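Local coordinates for protein putative oxygenase (Streptomyces viridochromogenes Tue57, PDB 4XAA) that probably acts as an iron- and 2-oxoglutarate-dependent oxygenase of the phytanoyl-CoA dioxygenase family, carrying out oxidative cyclizations in orthosomycin antibiotic biosynthesis, at residues Pro157-Leu162 with Arg193-Ser198. Numbering follows the deposited sequence.
Sequences PGSHLL and RLVHGS. With NI (nickel (II) ion), chain B.
Arg193 grips two backbone carbonyls at the end of the short 3-10 turn 159-161, those of His160 and, just past the turn, Leu162, with one edge of its guanidinium. Arg193 NE gives a hydrogen bond of 3.0 Å to His160 O, and Arg193 NH2 one of 2.8 Å to Leu162 O. Both oxygens lie close to the guanidinium plane, but the carbonyls are met differently: NH2 sits in the plane of the Leu162 carbonyl, whereas NE is tilted 21° from that of His160. The side chain gets there by a bend at CG-CD (chi3 59°), which turns NE onto His160 O. NH2 also forms a salt bridge with Asp164 and NH1 bonds Val131 O, so the flat group is held on several sides, and Arg126 gives a second N-H to Leu162 O.

The segment 193-198 leads into a strand of the minor sheet of the double-stranded beta-helix, and its His196 belongs to the facial triad with His125 and Asp127, here holding nickel where iron is expected in the working enzyme.

Further along, Val195 N donates to Ser159 OG at 2.8 Å. With chi1 at 56°, OG stands between its own backbone N and carbonyl carbon, from where it also bonds Val156 O. Leu194 CD1 lies 3.3 Å from Ser159 OG, and Val195 CG2 packs on Ser159 CB at 3.6 Å. Beside them the backbones come very close, His160 CA making a CH...O contact of 3.3 Å with Arg193 O.

His196 ND1 donates in its ring plane to Leu194 O (2.6 Å), approaching from above the carbonyl plane. Together with the metal bond, this second-shell bond helps set the ring's rotation, with His196 NE2 2.2 Å from the nickel, where three waters complete the coordination.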
loop_
_atom_site.group_PDB
_atom_site.type_symbol
_atom_site.label_atom_id
_atom_site.label_comp_id
_atom_site.label_asym_id
_atom_site.label_seq_id
_atom_site.Cartn_x
_atom_site.Cartn_y
_atom_site.Cartn_z
ATOM N N PRO A 157 -6.485 2.002 14.563
ATOM C CA PRO A 157 -5.342 2.612 15.256
ATOM C C PRO A 157 -4.906 1.800 16.453
ATOM O O PRO A 157 -5.751 1.398 17.235
ATOM C CB PRO A 157 -5.883 3.971 15.715
ATOM C CG PRO A 157 -7.042 4.241 14.835
ATOM C CD PRO A 157 -7.645 2.903 14.530
ATOM N N GLY A 158 -3.608 1.575 16.601
ATOM C CA GLY A 158 -3.104 0.825 17.734
ATOM C C GLY A 158 -3.115 -0.687 17.559
ATOM O O GLY A 158 -2.587 -1.407 18.398
ATOM N N SER A 159 -3.686 -1.184 16.469
ATOM C CA SER A 159 -3.912 -2.631 16.373
ATOM C C SER A 159 -2.612 -3.406 16.097
ATOM O O SER A 159 -2.463 -4.545 16.510
ATOM C CB SER A 159 -4.971 -2.941 15.319
ATOM O OG SER A 159 -4.645 -2.402 14.052
ATOM N N HIS A 160 -1.649 -2.778 15.443
ATOM C CA HIS A 160 -0.330 -3.393 15.279
ATOM C C HIS A 160 0.312 -3.781 16.620
ATOM O O HIS A 160 1.261 -4.552 16.657
ATOM C CB HIS A 160 0.612 -2.446 14.527
ATOM C CG HIS A 160 0.923 -1.194 15.288
ATOM N ND1 HIS A 160 -0.057 -0.382 15.811
ATOM C CD2 HIS A 160 2.105 -0.624 15.627
ATOM C CE1 HIS A 160 0.504 0.640 16.436
ATOM N NE2 HIS A 160 1.816 0.522 16.327
ATOM N N LEU A 161 -0.192 -3.238 17.724
ATOM C CA LEU A 161 0.425 -3.514 19.015
ATOM C C LEU A 161 -0.198 -4.732 19.692
ATOM O O LEU A 161 0.369 -5.264 20.638
ATOM C CB LEU A 161 0.331 -2.281 19.926
ATOM C CG LEU A 161 1.159 -1.069 19.463
ATOM C CD1 LEU A 161 0.795 0.181 20.244
ATOM C CD2 LEU A 161 2.618 -1.342 19.598
ATOM N N LEU A 162 -1.359 -5.168 19.208
ATOM C CA LEU A 162 -2.054 -6.337 19.782
ATOM C C LEU A 162 -1.270 -7.643 19.618
ATOM O O LEU A 162 -0.476 -7.781 18.694
ATOM C CB LEU A 162 -3.428 -6.487 19.142
ATOM C CG LEU A 162 -4.326 -5.280 19.378
ATOM C CD1 LEU A 162 -5.585 -5.415 18.547
ATOM C CD2 LEU A 162 -4.651 -5.157 20.857
ATOM N N ARG A 193 1.825 -5.308 11.172
ATOM C CA ARG A 193 0.983 -5.933 12.181
ATOM C C ARG A 193 -0.357 -5.235 12.281
ATOM O O ARG A 193 -1.226 -5.625 13.058
ATOM C CB ARG A 193 1.668 -5.911 13.550
ATOM C CG ARG A 193 2.982 -6.658 13.637
ATOM C CD ARG A 193 3.558 -6.588 15.039
ATOM N NE ARG A 193 2.657 -7.138 16.048
ATOM C CZ ARG A 193 2.596 -8.432 16.367
ATOM N NH1 ARG A 193 3.378 -9.308 15.751
ATOM N NH2 ARG A 193 1.744 -8.854 17.294
ATOM N N LEU A 194 -0.518 -4.176 11.501
ATOM C CA LEU A 194 -1.702 -3.346 11.619
ATOM C C LEU A 194 -2.935 -4.033 11.023
ATOM O O LEU A 194 -2.878 -4.617 9.941
ATOM C CB LEU A 194 -1.458 -1.995 10.944
ATOM C CG LEU A 194 -2.631 -1.018 10.901
ATOM C CD1 LEU A 194 -2.804 -0.306 12.237
ATOM C CD2 LEU A 194 -2.418 -0.022 9.767
ATOM N N VAL A 195 -4.052 -3.958 11.742
ATOM C CA VAL A 195 -5.334 -4.422 11.211
ATOM C C VAL A 195 -5.854 -3.367 10.245
ATOM O O VAL A 195 -6.030 -2.214 10.614
ATOM C CB VAL A 195 -6.345 -4.680 12.315
ATOM C CG1 VAL A 195 -7.678 -5.083 11.716
ATOM C CG2 VAL A 195 -5.822 -5.736 13.240
ATOM N N HIS A 196 -6.052 -3.765 8.995
ATOM C CA HIS A 196 -6.325 -2.811 7.932
ATOM C C HIS A 196 -6.999 -3.503 6.761
ATOM O O HIS A 196 -6.917 -4.721 6.614
ATOM C CB HIS A 196 -5.035 -2.123 7.473
ATOM C CG HIS A 196 -4.058 -3.047 6.810
ATOM N ND1 HIS A 196 -3.227 -3.889 7.519
ATOM C CD2 HIS A 196 -3.782 -3.262 5.501
ATOM C CE1 HIS A 196 -2.487 -4.588 6.677
ATOM N NE2 HIS A 196 -2.804 -4.225 5.447
ATOM N N GLY A 197 -7.679 -2.704 5.946
ATOM C CA GLY A 197 -8.339 -3.170 4.739
ATOM C C GLY A 197 -8.602 -1.968 3.856
ATOM O O GLY A 197 -7.989 -0.916 4.037
ATOM N N SER A 198 -9.500 -2.116 2.892
ATOM C CA SER A 198 -9.935 -0.982 2.082
ATOM C C SER A 198 -11.292 -1.321 1.483
ATOM O O SER A 198 -11.554 -2.473 1.162
ATOM C CB SER A 198 -8.911 -0.649 0.984
ATOM O OG SER A 198 -8.697 -1.755 0.107
HETATM NI NI NI B . -2.269 -5.366 3.592
HETATM O O HOH W 1 -0.624 -3.973 3.056
HETATM O O HOH W 2 -3.550 -4.391 1.603
HETATM O O HOH W 3 -1.961 -6.070 1.363
#